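Local coordinates for discoidin-2 (Dictyostelium discoideum, PDB 2VM9), which binds galactose and N-acetylgalactosamine as a trimeric, calcium-containing lectin and may take part in spore coat formation, at residues R19-S33 with S49-I63. Sequence-based numbering, arbitrary orientation.
With PO4 (phosphate ion), chain G.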
ATOM      1  N   ARG A  19      -5.214   1.424 -18.973  1.00  5.90           N
ATOM      2  CA  ARG A  19      -4.426   1.361 -20.194  1.00  6.53           C
ATOM      3  C   ARG A  19      -5.206   0.604 -21.254  1.00  6.17           C
ATOM      4  O   ARG A  19      -5.454  -0.599 -21.111  1.00  7.20           O
ATOM      5  CB  ARG A  19      -3.118   0.618 -19.937  1.00  6.76           C
ATOM      6  CG  ARG A  19      -2.245   0.556 -21.208  1.00  8.38           C
ATOM      7  CD  ARG A  19      -0.898  -0.080 -20.916  1.00 11.78           C
ATOM      8  NE  ARG A  19      -0.989  -1.524 -20.683  1.00 11.38           N
ATOM      9  CZ  ARG A  19      -1.050  -2.461 -21.635  1.00 11.32           C
ATOM     10  NH1 ARG A  19      -1.091  -2.128 -22.913  1.00 10.48           N
ATOM     11  NH2 ARG A  19      -1.094  -3.750 -21.298  1.00 10.41           N
ATOM     12  N   SER A  20      -5.558   1.279 -22.335  1.00  6.67           N
ATOM     13  CA  SER A  20      -6.206   0.586 -23.457  1.00  5.70           C
ATOM     14  C   SER A  20      -5.180  -0.023 -24.428  1.00  6.26           C
ATOM     15  O   SER A  20      -4.008   0.401 -24.508  1.00  5.67           O
ATOM     16  CB  SER A  20      -7.115   1.561 -24.233  1.00  5.79           C
ATOM     17  OG  SER A  20      -6.334   2.680 -24.670  1.00  5.87           O
ATOM     18  N   SER A  21      -5.661  -0.992 -25.210  1.00  5.88           N
ATOM     19  CA  SER A  21      -4.890  -1.618 -26.270  1.00  5.51           C
ATOM     20  C   SER A  21      -4.620  -0.553 -27.366  1.00  6.33           C
ATOM     21  O   SER A  21      -3.469  -0.296 -27.730  1.00  5.98           O
ATOM     22  CB  SER A  21      -5.697  -2.789 -26.830  1.00  5.73           C
ATOM     23  OG  SER A  21      -7.023  -2.379 -27.047  1.00  5.45           O
ATOM     24  N   THR A  22      -5.693   0.047 -27.896  1.00  5.39           N
ATOM     25  CA  THR A  22      -5.588   1.133 -28.881  1.00  4.91           C
ATOM     26  C   THR A  22      -6.746   2.099 -28.601  1.00  5.27           C
ATOM     27  O   THR A  22      -7.739   1.714 -27.936  1.00  4.66           O
ATOM     28  CB  THR A  22      -5.686   0.631 -30.360  1.00  4.94           C
ATOM     29  OG1 THR A  22      -7.005   0.098 -30.613  1.00  5.16           O
ATOM     30  CG2 THR A  22      -4.607  -0.449 -30.663  1.00  6.30           C
ATOM     31  N   ASP A  23      -6.604   3.321 -29.120  1.00  5.34           N
ATOM     32  CA  ASP A  23      -7.618   4.391 -28.991  1.00  4.88           C
ATOM     33  C   ASP A  23      -7.866   4.913 -30.397  1.00  5.42           C
ATOM     34  O   ASP A  23      -6.916   5.185 -31.133  1.00  4.78           O
ATOM     35  CB  ASP A  23      -7.069   5.577 -28.197  1.00  4.58           C
ATOM     36  CG  ASP A  23      -6.936   5.300 -26.716  1.00  5.69           C
ATOM     37  OD1 ASP A  23      -7.593   4.354 -26.196  1.00  5.12           O
ATOM     38  OD2 ASP A  23      -6.183   6.076 -26.066  1.00  5.72           O
ATOM     39  N   TYR A  24      -9.133   5.099 -30.764  1.00  4.49           N
ATOM     40  CA  TYR A  24      -9.403   5.697 -32.070  1.00  5.37           C
ATOM     41  C   TYR A  24      -8.598   6.991 -32.245  1.00  5.14           C
ATOM     42  O   TYR A  24      -8.036   7.268 -33.316  1.00  5.60           O
ATOM     43  CB  TYR A  24     -10.892   5.982 -32.229  1.00  5.17           C
ATOM     44  CG  TYR A  24     -11.193   6.180 -33.679  1.00  6.61           C
ATOM     45  CD1 TYR A  24     -11.321   5.071 -34.527  1.00  5.72           C
ATOM     46  CD2 TYR A  24     -11.331   7.457 -34.211  1.00  9.32           C
ATOM     47  CE1 TYR A  24     -11.566   5.237 -35.895  1.00  9.45           C
ATOM     48  CE2 TYR A  24     -11.579   7.639 -35.586  1.00 10.47           C
ATOM     49  CZ  TYR A  24     -11.682   6.525 -36.408  1.00  9.68           C
ATOM     50  OH  TYR A  24     -11.956   6.684 -37.760  1.00 12.17           O
ATOM     51  N   ASN A  25      -8.557   7.778 -31.169  1.00  5.17           N
ATOM     52  CA  ASN A  25      -7.545   8.818 -30.967  1.00  4.76           C
ATOM     53  C   ASN A  25      -7.705   9.260 -29.513  1.00  4.27           C
ATOM     54  O   ASN A  25      -8.446   8.641 -28.756  1.00  3.79           O
ATOM     55  CB  ASN A  25      -7.725   9.997 -31.934  1.00  5.29           C
ATOM     56  CG  ASN A  25      -9.113  10.590 -31.888  1.00  7.00           C
ATOM     57  OD1 ASN A  25      -9.732  10.689 -30.827  1.00  4.85           O
ATOM     58  ND2 ASN A  25      -9.617  10.997 -33.053  1.00  8.04           N
ATOM     59  N   ALA A  26      -6.974  10.292 -29.107  1.00  4.70           N
ATOM     60  CA  ALA A  26      -6.954  10.660 -27.676  1.00  3.93           C
ATOM     61  C   ALA A  26      -8.324  11.163 -27.246  1.00  4.03           C
ATOM     62  O   ALA A  26      -8.696  11.016 -26.088  1.00  4.03           O
ATOM     63  CB  ALA A  26      -5.856  11.720 -27.389  1.00  4.16           C
ATOM     64  N   ASP A  27      -9.083  11.765 -28.172  1.00  4.63           N
ATOM     65  CA  ASP A  27     -10.452  12.147 -27.848  1.00  4.49           C
ATOM     66  C   ASP A  27     -11.442  10.954 -27.725  1.00  4.39           C
ATOM     67  O   ASP A  27     -12.603  11.163 -27.421  1.00  4.55           O
ATOM     68  CB  ASP A  27     -10.983  13.207 -28.821  1.00  4.34           C
ATOM     69  CG  ASP A  27     -10.535  14.598 -28.446  1.00  6.09           C
ATOM     70  OD1 ASP A  27     -10.511  14.909 -27.240  1.00  5.80           O
ATOM     71  OD2 ASP A  27     -10.245  15.370 -29.386  1.00  5.74           O
ATOM     72  N   HIS A  28     -10.943   9.722 -27.891  1.00  4.06           N
ATOM     73  CA  HIS A  28     -11.734   8.506 -27.619  1.00  4.51           C
ATOM     74  C   HIS A  28     -11.001   7.614 -26.596  1.00  4.75           C
ATOM     75  O   HIS A  28     -11.227   6.395 -26.549  1.00  5.04           O
ATOM     76  CB  HIS A  28     -11.941   7.685 -28.916  1.00  4.77           C
ATOM     77  CG  HIS A  28     -12.741   8.393 -29.972  1.00  5.33           C
ATOM     78  ND1 HIS A  28     -12.224   9.418 -30.736  1.00  5.57           N
ATOM     79  CD2 HIS A  28     -13.997   8.168 -30.444  1.00  4.63           C
ATOM     80  CE1 HIS A  28     -13.144   9.830 -31.599  1.00  6.08           C
ATOM     81  NE2 HIS A  28     -14.230   9.090 -31.440  1.00  5.13           N
ATOM     82  N   GLY A  29     -10.150   8.220 -25.759  1.00  4.56           N
ATOM     83  CA  GLY A  29      -9.299   7.437 -24.835  1.00  4.77           C
ATOM     84  C   GLY A  29     -10.008   6.915 -23.595  1.00  3.86           C
ATOM     85  O   GLY A  29     -11.172   7.262 -23.334  1.00  4.09           O
ATOM     86  N   VAL A  30      -9.295   6.104 -22.812  1.00  4.09           N
ATOM     87  CA  VAL A  30      -9.861   5.529 -21.581  1.00  4.59           C
ATOM     88  C   VAL A  30     -10.290   6.592 -20.572  1.00  4.71           C
ATOM     89  O   VAL A  30     -11.125   6.325 -19.722  1.00  5.53           O
ATOM     90  CB  VAL A  30      -8.890   4.533 -20.878  1.00  5.29           C
ATOM     91  CG1 VAL A  30      -8.488   3.385 -21.822  1.00  6.41           C
ATOM     92  CG2 VAL A  30      -7.651   5.265 -20.330  1.00  5.49           C
ATOM     93  N   LYS A  31      -9.740   7.808 -20.679  1.00  4.88           N
ATOM     94  CA  LYS A  31     -10.128   8.879 -19.773  1.00  5.12           C
ATOM     95  C   LYS A  31     -11.628   9.230 -19.968  1.00  5.25           C
ATOM     96  O   LYS A  31     -12.251   9.855 -19.094  1.00  6.41           O
ATOM     97  CB  LYS A  31      -9.260  10.112 -20.010  1.00  4.71           C
ATOM     98  CG  LYS A  31      -9.559  10.811 -21.361  1.00  3.42           C
ATOM     99  CD  LYS A  31      -8.757  12.132 -21.503  1.00  4.69           C
ATOM    100  CE  LYS A  31      -9.221  12.899 -22.736  1.00  4.19           C
ATOM    101  NZ  LYS A  31     -10.623  13.485 -22.533  1.00  4.10           N
ATOM    102  N   ASN A  32     -12.210   8.786 -21.086  1.00  4.62           N
ATOM    103  CA  ASN A  32     -13.634   9.061 -21.358  1.00  5.50           C
ATOM    104  C   ASN A  32     -14.521   7.840 -21.082  1.00  5.64           C
ATOM    105  O   ASN A  32     -15.659   7.772 -21.568  1.00  5.94           O
ATOM    106  CB  ASN A  32     -13.829   9.498 -22.812  1.00  4.95           C
ATOM    107  CG  ASN A  32     -13.248  10.883 -23.095  1.00  4.56           C
ATOM    108  OD1 ASN A  32     -12.765  11.561 -22.181  1.00  4.85           O
ATOM    109  ND2 ASN A  32     -13.258  11.292 -24.360  1.00  5.44           N
ATOM    110  N   SER A  33     -14.003   6.894 -20.302  1.00  5.76           N
ATOM    111  CA  SER A  33     -14.664   5.591 -20.194  1.00  5.92           C
ATOM    112  C   SER A  33     -15.471   5.369 -18.920  1.00  6.06           C
ATOM    113  O   SER A  33     -16.057   4.304 -18.763  1.00  5.89           O
ATOM    114  CB  SER A  33     -13.666   4.429 -20.400  1.00  5.63           C
ATOM    115  OG  SER A  33     -12.827   4.237 -19.259  1.00  7.54           O
ATOM    116  N   SER A  49     -15.540  11.390 -27.364  1.00  4.53           N
ATOM    117  CA  SER A  49     -16.607  10.402 -27.321  1.00  4.41           C
ATOM    118  C   SER A  49     -16.996  10.179 -25.868  1.00  4.79           C
ATOM    119  O   SER A  49     -16.145  10.245 -24.940  1.00  4.84           O
ATOM    120  CB  SER A  49     -16.114   9.088 -27.911  1.00  4.46           C
ATOM    121  OG  SER A  49     -14.904   8.671 -27.305  1.00  4.16           O
ATOM    122  N   GLU A  50     -18.271   9.897 -25.668  1.00  5.06           N
ATOM    123  CA  GLU A  50     -18.747   9.472 -24.354  1.00  4.49           C
ATOM    124  C   GLU A  50     -18.513   7.960 -24.220  1.00  4.30           C
ATOM    125  O   GLU A  50     -19.458   7.145 -24.122  1.00  4.65           O
ATOM    126  CB  GLU A  50     -20.216   9.866 -24.201  1.00  5.65           C
ATOM    127  CG  GLU A  50     -20.358  11.404 -24.179  1.00  5.38           C
ATOM    128  CD  GLU A  50     -21.801  11.871 -24.118  1.00  7.68           C
ATOM    129  OE1 GLU A  50     -22.685  11.097 -24.497  1.00  8.44           O
ATOM    130  OE2 GLU A  50     -22.027  13.013 -23.699  1.00  6.13           O
ATOM    131  N   SER A  51     -17.238   7.580 -24.290  1.00  4.65           N
ATOM    132  CA  SER A  51     -16.804   6.182 -24.262  1.00  4.92           C
ATOM    133  C   SER A  51     -15.285   6.163 -24.436  1.00  4.99           C
ATOM    134  O   SER A  51     -14.695   7.107 -24.967  1.00  5.18           O
ATOM    135  CB  SER A  51     -17.399   5.362 -25.443  1.00  5.70           C
ATOM    136  OG  SER A  51     -16.953   5.899 -26.722  1.00  6.61           O
ATOM    137  N   TRP A  52     -14.663   5.060 -24.042  1.00  3.80           N
ATOM    138  CA  TRP A  52     -13.407   4.689 -24.710  1.00  3.93           C
ATOM    139  C   TRP A  52     -13.832   4.064 -26.045  1.00  4.56           C
ATOM    140  O   TRP A  52     -14.790   3.268 -26.082  1.00  5.40           O
ATOM    141  CB  TRP A  52     -12.660   3.630 -23.904  1.00  4.63           C
ATOM    142  CG  TRP A  52     -11.623   2.898 -24.733  1.00  4.22           C
ATOM    143  CD1 TRP A  52     -10.500   3.442 -25.309  1.00  5.74           C
ATOM    144  CD2 TRP A  52     -11.606   1.502 -25.052  1.00  4.60           C
ATOM    145  NE1 TRP A  52      -9.790   2.467 -25.967  1.00  4.29           N
ATOM    146  CE2 TRP A  52     -10.442   1.268 -25.842  1.00  4.98           C
ATOM    147  CE3 TRP A  52     -12.458   0.426 -24.761  1.00  5.67           C
ATOM    148  CZ2 TRP A  52     -10.096  -0.006 -26.325  1.00  4.74           C
ATOM    149  CZ3 TRP A  52     -12.121  -0.856 -25.263  1.00  6.00           C
ATOM    150  CH2 TRP A  52     -10.952  -1.055 -26.023  1.00  6.69           C
ATOM    151  N   SER A  53     -13.122   4.382 -27.127  1.00  3.85           N
ATOM    152  CA  SER A  53     -13.349   3.657 -28.401  1.00  4.39           C
ATOM    153  C   SER A  53     -11.994   3.198 -28.944  1.00  4.23           C
ATOM    154  O   SER A  53     -11.064   4.027 -29.064  1.00  4.89           O
ATOM    155  CB  SER A  53     -14.038   4.559 -29.434  1.00  4.25           C
ATOM    156  OG  SER A  53     -15.298   5.034 -28.965  1.00  4.72           O
ATOM    157  N   SER A  54     -11.884   1.913 -29.303  1.00  4.70           N
ATOM    158  CA  SER A  54     -10.612   1.382 -29.795  1.00  4.93           C
ATOM    159  C   SER A  54     -10.268   1.989 -31.164  1.00  4.94           C
ATOM    160  O   SER A  54     -11.101   2.624 -31.810  1.00  4.55           O
ATOM    161  CB  SER A  54     -10.660  -0.153 -29.901  1.00  4.53           C
ATOM    162  OG  SER A  54     -11.451  -0.520 -31.009  1.00  6.38           O
ATOM    163  N   SER A  55      -9.034   1.774 -31.611  1.00  5.69           N
ATOM    164  CA  SER A  55      -8.702   2.102 -32.993  1.00  5.97           C
ATOM    165  C   SER A  55      -8.915   0.904 -33.932  1.00  6.32           C
ATOM    166  O   SER A  55      -9.575   1.009 -34.975  1.00  7.05           O
ATOM    167  CB  SER A  55      -7.275   2.629 -33.127  1.00  6.21           C
ATOM    168  OG  SER A  55      -7.055   2.977 -34.499  1.00  6.97           O
ATOM    169  N   VAL A  56      -8.361  -0.231 -33.533  1.00  6.14           N
ATOM    170  CA  VAL A  56      -8.472  -1.501 -34.265  1.00  6.16           C
ATOM    171  C   VAL A  56      -9.731  -2.226 -33.818  1.00  6.07           C
ATOM    172  O   VAL A  56     -10.047  -2.258 -32.635  1.00  6.22           O
ATOM    173  CB  VAL A  56      -7.227  -2.357 -33.958  1.00  6.50           C
ATOM    174  CG1 VAL A  56      -7.377  -3.777 -34.557  1.00  7.40           C
ATOM    175  CG2 VAL A  56      -5.990  -1.636 -34.502  1.00  8.36           C
ATOM    176  N   LEU A  57     -10.455  -2.787 -34.785  1.00  5.54           N
ATOM    177  CA  LEU A  57     -11.636  -3.575 -34.482  1.00  5.60           C
ATOM    178  C   LEU A  57     -11.272  -5.028 -34.717  1.00  5.84           C
ATOM    179  O   LEU A  57     -11.091  -5.468 -35.855  1.00  6.67           O
ATOM    180  CB  LEU A  57     -12.818  -3.175 -35.373  1.00  5.20           C
ATOM    181  CG  LEU A  57     -13.363  -1.763 -35.147  1.00  4.37           C
ATOM    182  CD1 LEU A  57     -14.445  -1.472 -36.223  1.00  5.18           C
ATOM    183  CD2 LEU A  57     -13.903  -1.548 -33.716  1.00  5.25           C
ATOM    184  N   ASP A  58     -11.086  -5.735 -33.622  1.00  5.93           N
ATOM    185  CA  ASP A  58     -10.838  -7.177 -33.661  1.00  6.84           C
ATOM    186  C   ASP A  58     -11.169  -7.732 -32.279  1.00  6.68           C
ATOM    187  O   ASP A  58     -11.740  -7.009 -31.467  1.00  7.31           O
ATOM    188  CB  ASP A  58      -9.395  -7.502 -34.124  1.00  7.30           C
ATOM    189  CG  ASP A  58      -8.304  -7.042 -33.145  1.00  8.41           C
ATOM    190  OD1 ASP A  58      -8.592  -6.531 -32.037  1.00  6.89           O
ATOM    191  OD2 ASP A  58      -7.117  -7.191 -33.536  1.00  9.48           O
ATOM    192  N   LYS A  59     -10.799  -8.993 -32.020  1.00  6.67           N
ATOM    193  CA  LYS A  59     -11.115  -9.618 -30.718  1.00  7.36           C
ATOM    194  C   LYS A  59      -9.983  -9.518 -29.700  1.00  7.42           C
ATOM    195  O   LYS A  59     -10.026 -10.178 -28.640  1.00  8.70           O
ATOM    196  CB  LYS A  59     -11.489 -11.089 -30.930  1.00  7.97           C
ATOM    197  CG  LYS A  59     -12.704 -11.254 -31.779  1.00  9.05           C
ATOM    198  CD  LYS A  59     -13.020 -12.733 -31.997  1.00 13.46           C
ATOM    199  CE  LYS A  59     -12.230 -13.295 -33.209  1.00 17.68           C
ATOM    200  NZ  LYS A  59     -12.445 -14.759 -33.282  1.00 24.06           N
ATOM    201  N   ASN A  60      -9.019  -8.639 -29.988  1.00  7.07           N
ATOM    202  CA  ASN A  60      -7.788  -8.488 -29.194  1.00  7.48           C
ATOM    203  C   ASN A  60      -7.669  -7.167 -28.426  1.00  6.55           C
ATOM    204  O   ASN A  60      -6.595  -6.861 -27.878  1.00  6.58           O
ATOM    205  CB  ASN A  60      -6.602  -8.595 -30.157  1.00  8.41           C
ATOM    206  CG  ASN A  60      -6.604  -9.919 -30.885  1.00 10.43           C
ATOM    207  OD1 ASN A  60      -6.759 -10.965 -30.254  1.00 13.07           O
ATOM    208  ND2 ASN A  60      -6.484  -9.876 -32.206  1.00 11.31           N
ATOM    209  N   GLN A  61      -8.731  -6.363 -28.434  1.00  5.25           N
ATOM    210  CA  GLN A  61      -8.686  -5.056 -27.755  1.00  5.37           C
ATOM    211  C   GLN A  61      -9.014  -5.239 -26.276  1.00  5.19           C
ATOM    212  O   GLN A  61      -9.595  -6.246 -25.883  1.00  4.68           O
ATOM    213  CB  GLN A  61      -9.692  -4.085 -28.393  1.00  4.15           C
ATOM    214  CG  GLN A  61      -9.444  -3.928 -29.904  1.00  4.12           C
ATOM    215  CD  GLN A  61      -8.024  -3.477 -30.180  1.00  4.58           C
ATOM    216  OE1 GLN A  61      -7.576  -2.416 -29.702  1.00  5.10           O
ATOM    217  NE2 GLN A  61      -7.284  -4.294 -30.930  1.00  7.19           N
ATOM    218  N   PHE A  62      -8.640  -4.263 -25.454  1.00  4.96           N
ATOM    219  CA  PHE A  62      -8.871  -4.385 -24.013  1.00  4.95           C
ATOM    220  C   PHE A  62      -8.654  -3.058 -23.343  1.00  5.49           C
ATOM    221  O   PHE A  62      -8.029  -2.173 -23.919  1.00  5.54           O
ATOM    222  CB  PHE A  62      -7.889  -5.416 -23.365  1.00  5.37           C
ATOM    223  CG  PHE A  62      -6.421  -5.135 -23.677  1.00  4.40           C
ATOM    224  CD1 PHE A  62      -5.729  -4.153 -22.972  1.00  5.73           C
ATOM    225  CD2 PHE A  62      -5.756  -5.878 -24.646  1.00  4.90           C
ATOM    226  CE1 PHE A  62      -4.366  -3.871 -23.274  1.00  7.01           C
ATOM    227  CE2 PHE A  62      -4.406  -5.634 -24.962  1.00  6.60           C
ATOM    228  CZ  PHE A  62      -3.712  -4.600 -24.279  1.00  7.43           C
ATOM    229  N   ILE A  63      -9.133  -2.956 -22.104  1.00  4.62           N
ATOM    230  CA  ILE A  63      -8.589  -1.971 -21.166  1.00  5.07           C
ATOM    231  C   ILE A  63      -8.119  -2.756 -19.952  1.00  5.17           C
ATOM    232  O   ILE A  63      -8.860  -3.600 -19.427  1.00  4.95           O
ATOM    233  CB  ILE A  63      -9.616  -0.914 -20.700  1.00  4.59           C
ATOM    234  CG1 ILE A  63     -10.314  -0.226 -21.881  1.00  5.32           C
ATOM    235  CG2 ILE A  63      -8.924   0.135 -19.769  1.00  5.81           C
ATOM    236  CD1 ILE A  63     -11.440   0.690 -21.429  1.00  5.82           C
TER
HETATM  237  P   PO4 G 507     -16.544  10.228 -33.793  0.60 11.32           P
HETATM  238  O1  PO4 G 507     -17.101   9.533 -35.024  0.60 17.08           O
HETATM  239  O2  PO4 G 507     -16.289   9.281 -32.759  0.60  6.91           O
HETATM  240  O3  PO4 G 507     -17.570  11.251 -33.353  0.60 18.20           O
HETATM  241  O4  PO4 G 507     -15.318  11.009 -34.199  0.60 18.75           O
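The indole of Trp52 turns its NE1 edge to Thr22 O and Asp23 OD1 of 19-33 in the F5/8 type C (discoidin) beta-sandwich, while its faces are covered mainly by its own segment. Val30 CG1 and Ile63 CG1 lie over one face, Ile63 CG1 toward the rim; Ser54 N lies near the rim of the other. NE1 donates to Thr22 O (2.9 Å) almost within the ring plane and makes a second, weak bond to Asp23 OD1, whose carboxylate is turned 69° from the indole. Ser20 OG also donates to Asp23 OD1, from above the carboxylate plane, while OD2 forms a salt bridge with Lys31 of the second subunit, a bond across the trimer interface. The Phe62 ring has Ser21 CB centred over one face, a CH-pi contact 3.6 Å from the ring centroid, and Arg19 NH1 at its edge; the Arg19 chain bends at chi3 (72°), which brings the guanidinium to the ring, and NH2 donates to Ala12 O of the second subunit. His28 has Tyr24 CB over one face; ND1 donates to Asn25 OD1, NE2 to a phosphate, probably from the crystallisation liquor, and Ser53 OG, hydrogen-bonded to Ser146, merely lies at the edge.

The backbones are joined by Tyr24 N to Ser53 O (2.8 Å) and by Ser53 N to His28 O. Ser20 and Ile63 form an antiparallel non-hydrogen-bonded pair where strands 17-20 and 63-67 meet; just beyond it Ser21 N donates to Phe62 O, and Phe62 N returns a bond to Ser21 OG. Thr22 OG1 accepts from Ser55 N (2.8 Å) and Val56 N (3.2 Å), so one hydroxyl oxygen grips two consecutive backbone N-H groups. The bent Gln61 chain (chi2 -56°) brings OE1 between Ser21 OG and Thr22 OG1, each 2.7 Å from OE1 and donating to it from opposite faces of the amide, while NE2 donates to Asp58 OD1.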